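Local coordinates for protein methyl-coenzyme M reductase subunit beta (Methanosarcina barkeri, PDB 1E6Y) that forms the beta subunit of the nickel enzyme that releases methane from methyl-coenzyme M, with coenzyme B as reductant, in the last step of methanogenesis, at residues Leu237-Gly241 / Ala304-Leu308; Met21-Arg27 / Glu230-Leu234; Lys12-Ser16 / Ile426-Val432. One frame throughout, in Å; residues are numbered along the deposited sequence.

In the fold
From the N terminus, the first strand to enter a contact is the bulged strand 13-19, partner of strand 3-7; it meets the C-terminal residues 426-432 in contact 3. This pairing closes a loop of about 410 residues, and both other contacts lie within that loop. Contact 2 follows at once: the loop 21-27 packs on helix 228-241, so the N-terminal and C-terminal family regions are joined twice. After contact 2 has closed, contact 1 ties the end of the same helix to helix 296-318. The two are in series and do not cross. L23 links the neighbours: its CD1 lies 3.7 Å from A238 CB, and its CD2 lies 3.5 Å from V429 CG1.

Contact 1: Leu237-Gly241 / Ala304-Leu308; sequences LAYQG and AVGTL
Two nearly parallel helices of the C-terminal family region make a buried contact, the end of helix 228-241 against the middle of helix 296-318. The axes of the short segments are 8.5 Å apart and cross at -17°. Q240 reaches over to the second helix. Its CG is anti to the backbone N (chi1 -171°) and the chain stays extended, which carries the amide to the backbone of A304. NE2 donates to A304 O over 3.0 Å, with a bent N-H...O angle of 138°. The donor sits above the carbonyl plane. The helix bond from L308 N comes to the same oxygen from the opposite face. NE2 also donates to F385 O. On one flank V305 CG2 presses on Y239 CB at 3.4 Å, while the phenol end of Y239 leads away. On the other flank L308 CD2 lies 3.2 Å from Q240 O and also packs on Q240 CG. C389 of helix 387-395 touches both Q240 and L308. The buried amide nitrogen is thus shared between two backbone carbonyls, and A304 O takes a second donor without giving up its helix bond. One polar bond crosses an otherwise apolar pair; the one to F385 helps hold the amide.

Contact 2: Met21-Arg27 / Glu230-Leu234; sequences MSLAPTR and ERHQL
E230, on helix 228-241, extends to a salt bridge with R27 at the end of the loop 21-27, which starts with a 3-10 segment. Its CG stands anti to the backbone N (chi1 -179°), and the chain runs straight on to the carboxylate. From CB the chain heads toward the loop. CG passes M21 SD at 4.1 Å, and CD lies at the edge of the R27 guanidinium, in its plane. OE1 takes a weak bond from R27 NH1 and has M21 SD beside it. OE2 takes the main bond, from R27 NH2 at 2.9 Å, and a weak one from NH1. NH2 meets OE2 from above the carboxylate plane; the two flat groups are 39° apart. A water also donates to OE2, and it is hydrogen-bonded to T26 OG1. R27 NH2 further donates to M21 O, 2.9 Å away, which already accepts from A24 N. Beside the ion pair, L234 packs against M21 and A24. Its CD2 lies on A24 CA at 3.6 Å, and its CD1 touches both M21 SD and A24 CB, each at 3.9 Å. M21 CE bends over to R231 CA at 4.0 Å. R27 NH1 also bonds to V91 O of the second subunit, another copy of this protein. A methionine in place of R27 would probably leave the E230 carboxylate without its charged mate and V91 O of the second subunit without this donor. The guanidinium therefore joins loop, helix and neighbouring subunit, and its charge is likely to favour an ionised E230.

Contact 3: Lys12-Ser16 / Ile426-Val432; sequences KLLES and IKAVAGV
L14 sits in the bulged strand 13-19 and packs on the C-terminal end of helix 425-429. L14 and E15 both face I6 of strand 3-7, a classic beta bulge, and both point toward the helix end. The tight part is apolar. L14 CB meets A430 CB at 3.6 Å. Having CG anti to the carbonyl carbon (chi1 -64°) lets the leucine tip spread over the last turn. There CD1 touches K427 CA at 3.8 Å and I426 CG2 at 3.9 Å. CD2 turns to V432 CG2, 4.0 Å off, and the two side chains cross at about a right angle. V432 comes this close because the chain folds back in a Schellman motif, with G431 at positive phi and V432 N bonded to K427 O. The looser side is polar and wet. E15 OE1 stands 3.3 Å from A430 O, but both are acceptors and cannot bond. A water donates to E15 OE1 and, at 2.9 Å, to V429 O. K427 sends its amine elsewhere, to a salt bridge with E424. No direct polar bond spans the two segments. The strand joins the helix end mainly through L14's apolar contacts. E15 reaches V429 O through one water, which gives OE1 a donor beside A430 O, an atom with none to offer.

Contact 1: Leu237-Gly241 / Ala304-Leu308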
loop_
_atom_site.group_PDB
_atom_site.type_symbol
_atom_site.label_atom_id
_atom_site.label_comp_id
_atom_site.label_asym_id
_atom_site.label_seq_id
_atom_site.Cartn_x
_atom_site.Cartn_y
_atom_site.Cartn_z
ATOM N N LEU E 237 31.408 7.506 10.955
ATOM C CA LEU E 237 30.820 7.874 12.241
ATOM C C LEU E 237 31.798 8.667 13.110
ATOM O O LEU E 237 31.450 9.726 13.636
ATOM C CB LEU E 237 30.360 6.620 12.996
ATOM C CG LEU E 237 29.828 6.821 14.421
ATOM C CD1 LEU E 237 28.585 7.693 14.407
ATOM C CD2 LEU E 237 29.516 5.475 15.037
ATOM N N ALA E 238 33.020 8.160 13.247
ATOM C CA ALA E 238 34.024 8.797 14.095
ATOM C C ALA E 238 34.372 10.203 13.610
ATOM O O ALA E 238 34.326 11.163 14.381
ATOM C CB ALA E 238 35.283 7.939 14.152
ATOM N N TYR E 239 34.672 10.325 12.320
ATOM C CA TYR E 239 35.153 11.583 11.763
ATOM C C TYR E 239 34.044 12.595 11.474
ATOM O O TYR E 239 34.110 13.738 11.931
ATOM C CB TYR E 239 35.975 11.313 10.500
ATOM C CG TYR E 239 37.381 10.850 10.797
ATOM C CD1 TYR E 239 37.682 9.492 10.898
ATOM C CD2 TYR E 239 38.400 11.771 11.034
ATOM C CE1 TYR E 239 38.967 9.061 11.233
ATOM C CE2 TYR E 239 39.686 11.354 11.370
ATOM C CZ TYR E 239 39.961 9.998 11.470
ATOM O OH TYR E 239 41.228 9.584 11.827
ATOM N N GLN E 240 33.023 12.181 10.728
ATOM C CA GLN E 240 31.915 13.080 10.426
ATOM C C GLN E 240 30.996 13.282 11.629
ATOM O O GLN E 240 30.611 14.412 11.939
ATOM C CB GLN E 240 31.096 12.561 9.242
ATOM C CG GLN E 240 30.057 13.556 8.740
ATOM C CD GLN E 240 29.109 12.952 7.726
ATOM O OE1 GLN E 240 28.458 11.940 7.992
ATOM N NE2 GLN E 240 29.009 13.581 6.561
ATOM N N GLY E 241 30.666 12.191 12.312
ATOM C CA GLY E 241 29.681 12.262 13.375
ATOM C C GLY E 241 30.206 12.761 14.707
ATOM O O GLY E 241 29.527 13.523 15.400
ATOM N N ALA E 304 33.550 12.830 3.925
ATOM C CA ALA E 304 32.391 12.919 4.810
ATOM C C ALA E 304 32.510 14.125 5.746
ATOM O O ALA E 304 31.567 14.905 5.891
ATOM C CB ALA E 304 32.249 11.630 5.616
ATOM N N VAL E 305 33.692 14.301 6.331
ATOM C CA VAL E 305 33.962 15.451 7.189
ATOM C C VAL E 305 33.838 16.749 6.398
ATOM O O VAL E 305 33.192 17.694 6.849
ATOM C CB VAL E 305 35.378 15.362 7.815
ATOM C CG1 VAL E 305 35.742 16.672 8.505
ATOM C CG2 VAL E 305 35.426 14.232 8.809
ATOM N N GLY E 306 34.420 16.765 5.202
ATOM C CA GLY E 306 34.353 17.943 4.356
ATOM C C GLY E 306 32.933 18.331 3.989
ATOM O O GLY E 306 32.605 19.514 3.926
ATOM N N THR E 307 32.093 17.328 3.748
ATOM C CA THR E 307 30.688 17.542 3.411
ATOM C C THR E 307 29.950 18.245 4.554
ATOM O O THR E 307 29.203 19.201 4.325
ATOM C CB THR E 307 29.984 16.195 3.096
ATOM O OG1 THR E 307 30.626 15.570 1.976
ATOM C CG2 THR E 307 28.513 16.415 2.771
ATOM N N LEU E 308 30.178 17.785 5.781
ATOM C CA LEU E 308 29.548 18.397 6.948
ATOM C C LEU E 308 30.178 19.749 7.283
ATOM O O LEU E 308 29.471 20.701 7.614
ATOM C CB LEU E 308 29.638 17.462 8.157
ATOM C CG LEU E 308 29.003 17.962 9.461
ATOM C CD1 LEU E 308 27.542 18.333 9.239
ATOM C CD2 LEU E 308 29.123 16.883 10.523
#

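Contact 2: Met21-Arg27 / Glu230-Leu234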
loop_
_atom_site.group_PDB
_atom_site.type_symbol
_atom_site.label_atom_id
_atom_site.label_comp_id
_atom_site.label_asym_id
_atom_site.label_seq_id
_atom_site.Cartn_x
_atom_site.Cartn_y
_atom_site.Cartn_z
ATOM N N MET E 21 36.170 0.735 16.550
ATOM C CA MET E 21 35.320 -0.435 16.773
ATOM C C MET E 21 34.476 -0.300 18.038
ATOM O O MET E 21 33.386 -0.866 18.126
ATOM C CB MET E 21 36.171 -1.701 16.867
ATOM C CG MET E 21 36.806 -2.114 15.556
ATOM S SD MET E 21 35.576 -2.564 14.318
ATOM C CE MET E 21 36.410 -2.038 12.824
ATOM N N SER E 22 34.985 0.447 19.015
ATOM C CA SER E 22 34.264 0.671 20.261
ATOM C C SER E 22 33.115 1.653 20.060
ATOM O O SER E 22 32.278 1.825 20.943
ATOM C CB SER E 22 35.215 1.202 21.338
ATOM O OG SER E 22 35.580 2.543 21.071
ATOM N N LEU E 23 33.100 2.310 18.902
ATOM C CA LEU E 23 32.055 3.268 18.552
ATOM C C LEU E 23 30.886 2.618 17.813
ATOM O O LEU E 23 29.884 3.278 17.531
ATOM C CB LEU E 23 32.643 4.392 17.688
ATOM C CG LEU E 23 33.776 5.213 18.313
ATOM C CD1 LEU E 23 34.287 6.236 17.309
ATOM C CD2 LEU E 23 33.282 5.901 19.580
ATOM N N ALA E 24 31.026 1.338 17.473
ATOM C CA ALA E 24 29.966 0.604 16.784
ATOM C C ALA E 24 28.701 0.572 17.633
ATOM O O ALA E 24 28.762 0.324 18.838
ATOM C CB ALA E 24 30.423 -0.811 16.482
ATOM N N PRO E 25 27.533 0.821 17.014
ATOM C CA PRO E 25 26.243 0.658 17.695
ATOM C C PRO E 25 26.104 -0.699 18.386
ATOM O O PRO E 25 25.503 -0.806 19.455
ATOM C CB PRO E 25 25.230 0.828 16.564
ATOM C CG PRO E 25 25.912 1.773 15.626
ATOM C CD PRO E 25 27.356 1.337 15.643
ATOM N N THR E 26 26.767 -1.702 17.818
ATOM C CA THR E 26 26.705 -3.070 18.318
ATOM C C THR E 26 27.624 -3.322 19.523
ATOM O O THR E 26 27.547 -4.378 20.153
ATOM C CB THR E 26 27.063 -4.068 17.200
ATOM O OG1 THR E 26 28.258 -3.630 16.539
ATOM C CG2 THR E 26 25.930 -4.160 16.182
ATOM N N ARG E 27 28.482 -2.353 19.843
ATOM C CA ARG E 27 29.413 -2.491 20.964
ATOM C C ARG E 27 29.315 -1.352 21.963
ATOM O O ARG E 27 29.665 -1.524 23.140
ATOM C CB ARG E 27 30.872 -2.537 20.457
ATOM C CG ARG E 27 31.152 -3.732 19.577
ATOM C CD ARG E 27 32.639 -3.875 19.202
ATOM N NE ARG E 27 32.728 -4.846 18.113
ATOM C CZ ARG E 27 32.712 -4.495 16.808
ATOM N NH1 ARG E 27 32.746 -5.447 15.899
ATOM N NH2 ARG E 27 32.655 -3.201 16.543
ATOM N N GLU E 230 32.336 -2.532 7.979
ATOM C CA GLU E 230 32.264 -2.030 9.346
ATOM C C GLU E 230 33.296 -0.934 9.590
ATOM O O GLU E 230 32.937 0.152 10.045
ATOM C CB GLU E 230 32.439 -3.144 10.384
ATOM C CG GLU E 230 32.347 -2.602 11.812
ATOM C CD GLU E 230 32.273 -3.667 12.886
ATOM O OE1 GLU E 230 32.978 -4.690 12.782
ATOM O OE2 GLU E 230 31.553 -3.438 13.881
ATOM N N ARG E 231 34.567 -1.199 9.275
ATOM C CA ARG E 231 35.581 -0.139 9.377
ATOM C C ARG E 231 35.162 1.082 8.557
ATOM O O ARG E 231 35.259 2.217 8.992
ATOM C CB ARG E 231 36.940 -0.656 8.887
ATOM C CG ARG E 231 38.022 0.425 8.799
ATOM C CD ARG E 231 39.340 -0.120 8.224
ATOM N NE ARG E 231 40.353 0.931 8.398
ATOM C CZ ARG E 231 40.883 1.698 7.449
ATOM N NH1 ARG E 231 41.765 2.632 7.807
ATOM N NH2 ARG E 231 40.571 1.563 6.164
ATOM N N HIS E 232 34.653 0.821 7.355
ATOM C CA HIS E 232 34.216 1.883 6.446
ATOM C C HIS E 232 33.198 2.830 7.089
ATOM O O HIS E 232 33.380 4.051 7.071
ATOM C CB HIS E 232 33.618 1.264 5.180
ATOM C CG HIS E 232 33.355 2.255 4.090
ATOM N ND1 HIS E 232 32.148 2.909 3.952
ATOM C CD2 HIS E 232 34.137 2.693 3.075
ATOM C CE1 HIS E 232 32.197 3.703 2.897
ATOM N NE2 HIS E 232 33.393 3.590 2.347
ATOM N N GLN E 233 32.159 2.267 7.701
ATOM C CA GLN E 233 31.106 3.080 8.303
ATOM C C GLN E 233 31.545 3.745 9.607
ATOM O O GLN E 233 31.165 4.880 9.889
ATOM C CB GLN E 233 29.852 2.231 8.539
ATOM C CG GLN E 233 29.199 1.733 7.250
ATOM C CD GLN E 233 28.948 2.852 6.255
ATOM O OE1 GLN E 233 29.571 2.904 5.196
ATOM N NE2 GLN E 233 28.046 3.765 6.599
ATOM N N LEU E 234 32.400 3.062 10.361
ATOM C CA LEU E 234 32.846 3.567 11.655
ATOM C C LEU E 234 33.858 4.704 11.534
ATOM O O LEU E 234 33.894 5.591 12.384
ATOM C CB LEU E 234 33.424 2.430 12.501
ATOM C CG LEU E 234 32.384 1.426 13.006
ATOM C CD1 LEU E 234 33.062 0.351 13.833
ATOM C CD2 LEU E 234 31.330 2.146 13.828
HETATM O O HOH W 1 29.383 -4.882 14.408
#

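Contact 3: Lys12-Ser16 / Ile426-Val432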
loop_
_atom_site.group_PDB
_atom_site.type_symbol
_atom_site.label_atom_id
_atom_site.label_comp_id
_atom_site.label_asym_id
_atom_site.label_seq_id
_atom_site.Cartn_x
_atom_site.Cartn_y
_atom_site.Cartn_z
ATOM N N LYS E 12 36.987 20.753 22.224
ATOM C CA LYS E 12 37.771 20.325 23.379
ATOM C C LYS E 12 37.928 18.807 23.398
ATOM O O LYS E 12 36.978 18.075 23.118
ATOM C CB LYS E 12 37.099 20.792 24.671
ATOM C CG LYS E 12 36.946 22.301 24.782
ATOM C CD LYS E 12 35.842 22.670 25.763
ATOM C CE LYS E 12 35.448 24.136 25.626
ATOM N NZ LYS E 12 34.207 24.461 26.388
ATOM N N LEU E 13 39.132 18.342 23.726
ATOM C CA LEU E 13 39.420 16.910 23.800
ATOM C C LEU E 13 38.618 16.237 24.915
ATOM O O LEU E 13 38.622 16.696 26.058
ATOM C CB LEU E 13 40.919 16.684 24.032
ATOM C CG LEU E 13 41.410 15.246 24.231
ATOM C CD1 LEU E 13 41.225 14.447 22.954
ATOM C CD2 LEU E 13 42.874 15.266 24.634
ATOM N N LEU E 14 37.921 15.157 24.570
ATOM C CA LEU E 14 37.152 14.400 25.549
ATOM C C LEU E 14 37.855 13.102 25.921
ATOM O O LEU E 14 37.969 12.765 27.098
ATOM C CB LEU E 14 35.755 14.092 25.003
ATOM C CG LEU E 14 34.845 15.290 24.738
ATOM C CD1 LEU E 14 33.483 14.797 24.273
ATOM C CD2 LEU E 14 34.709 16.139 25.999
ATOM N N GLU E 15 38.307 12.368 24.909
ATOM C CA GLU E 15 38.976 11.092 25.124
ATOM C C GLU E 15 39.953 10.816 23.989
ATOM O O GLU E 15 39.635 11.028 22.820
ATOM C CB GLU E 15 37.945 9.964 25.204
ATOM C CG GLU E 15 38.506 8.653 25.734
ATOM C CD GLU E 15 37.528 7.492 25.619
ATOM O OE1 GLU E 15 36.310 7.728 25.460
ATOM O OE2 GLU E 15 37.985 6.332 25.690
ATOM N N SER E 16 41.136 10.321 24.337
ATOM C CA SER E 16 42.157 10.009 23.345
ATOM C C SER E 16 42.199 8.519 23.047
ATOM O O SER E 16 41.727 7.708 23.841
ATOM C CB SER E 16 43.528 10.468 23.836
ATOM O OG SER E 16 43.544 11.866 24.055
ATOM N N ILE E 426 28.041 13.458 21.805
ATOM C CA ILE E 426 29.485 13.244 21.709
ATOM C C ILE E 426 30.080 13.022 23.099
ATOM O O ILE E 426 30.864 12.094 23.309
ATOM C CB ILE E 426 30.205 14.445 21.048
ATOM C CG1 ILE E 426 29.564 14.770 19.697
ATOM C CG2 ILE E 426 31.682 14.121 20.862
ATOM C CD1 ILE E 426 30.176 15.970 18.995
ATOM N N LYS E 427 29.683 13.868 24.046
ATOM C CA LYS E 427 30.064 13.707 25.446
ATOM C C LYS E 427 29.548 12.388 26.020
ATOM O O LYS E 427 30.223 11.752 26.830
ATOM C CB LYS E 427 29.532 14.875 26.276
ATOM C CG LYS E 427 30.262 16.189 26.036
ATOM C CD LYS E 427 29.817 17.259 27.021
ATOM C CE LYS E 427 30.531 18.577 26.756
ATOM N NZ LYS E 427 29.963 19.686 27.578
ATOM N N ALA E 428 28.361 11.977 25.580
ATOM C CA ALA E 428 27.783 10.694 25.977
ATOM C C ALA E 428 28.659 9.533 25.513
ATOM O O ALA E 428 28.991 8.641 26.295
ATOM C CB ALA E 428 26.376 10.553 25.398
ATOM N N VAL E 429 29.052 9.565 24.243
ATOM C CA VAL E 429 29.863 8.504 23.660
ATOM C C VAL E 429 31.271 8.465 24.256
ATOM O O VAL E 429 31.828 7.386 24.465
ATOM C CB VAL E 429 29.949 8.653 22.122
ATOM C CG1 VAL E 429 30.946 7.662 21.548
ATOM C CG2 VAL E 429 28.578 8.425 21.503
ATOM N N ALA E 430 31.812 9.631 24.598
ATOM C CA ALA E 430 33.130 9.711 25.226
ATOM C C ALA E 430 33.090 9.371 26.720
ATOM O O ALA E 430 34.132 9.340 27.386
ATOM C CB ALA E 430 33.721 11.096 25.019
ATOM N N GLY E 431 31.883 9.160 27.247
ATOM C CA GLY E 431 31.720 8.736 28.628
ATOM C C GLY E 431 32.018 9.815 29.650
ATOM O O GLY E 431 32.360 9.513 30.793
ATOM N N VAL E 432 31.862 11.073 29.250
ATOM C CA VAL E 432 32.243 12.199 30.097
ATOM C C VAL E 432 31.044 12.924 30.713
ATOM O O VAL E 432 31.205 13.971 31.345
ATOM C CB VAL E 432 33.112 13.221 29.320
ATOM C CG1 VAL E 432 34.365 12.542 28.790
ATOM C CG2 VAL E 432 32.318 13.832 28.181
HETATM O O HOH W 2 34.468 6.980 23.252
#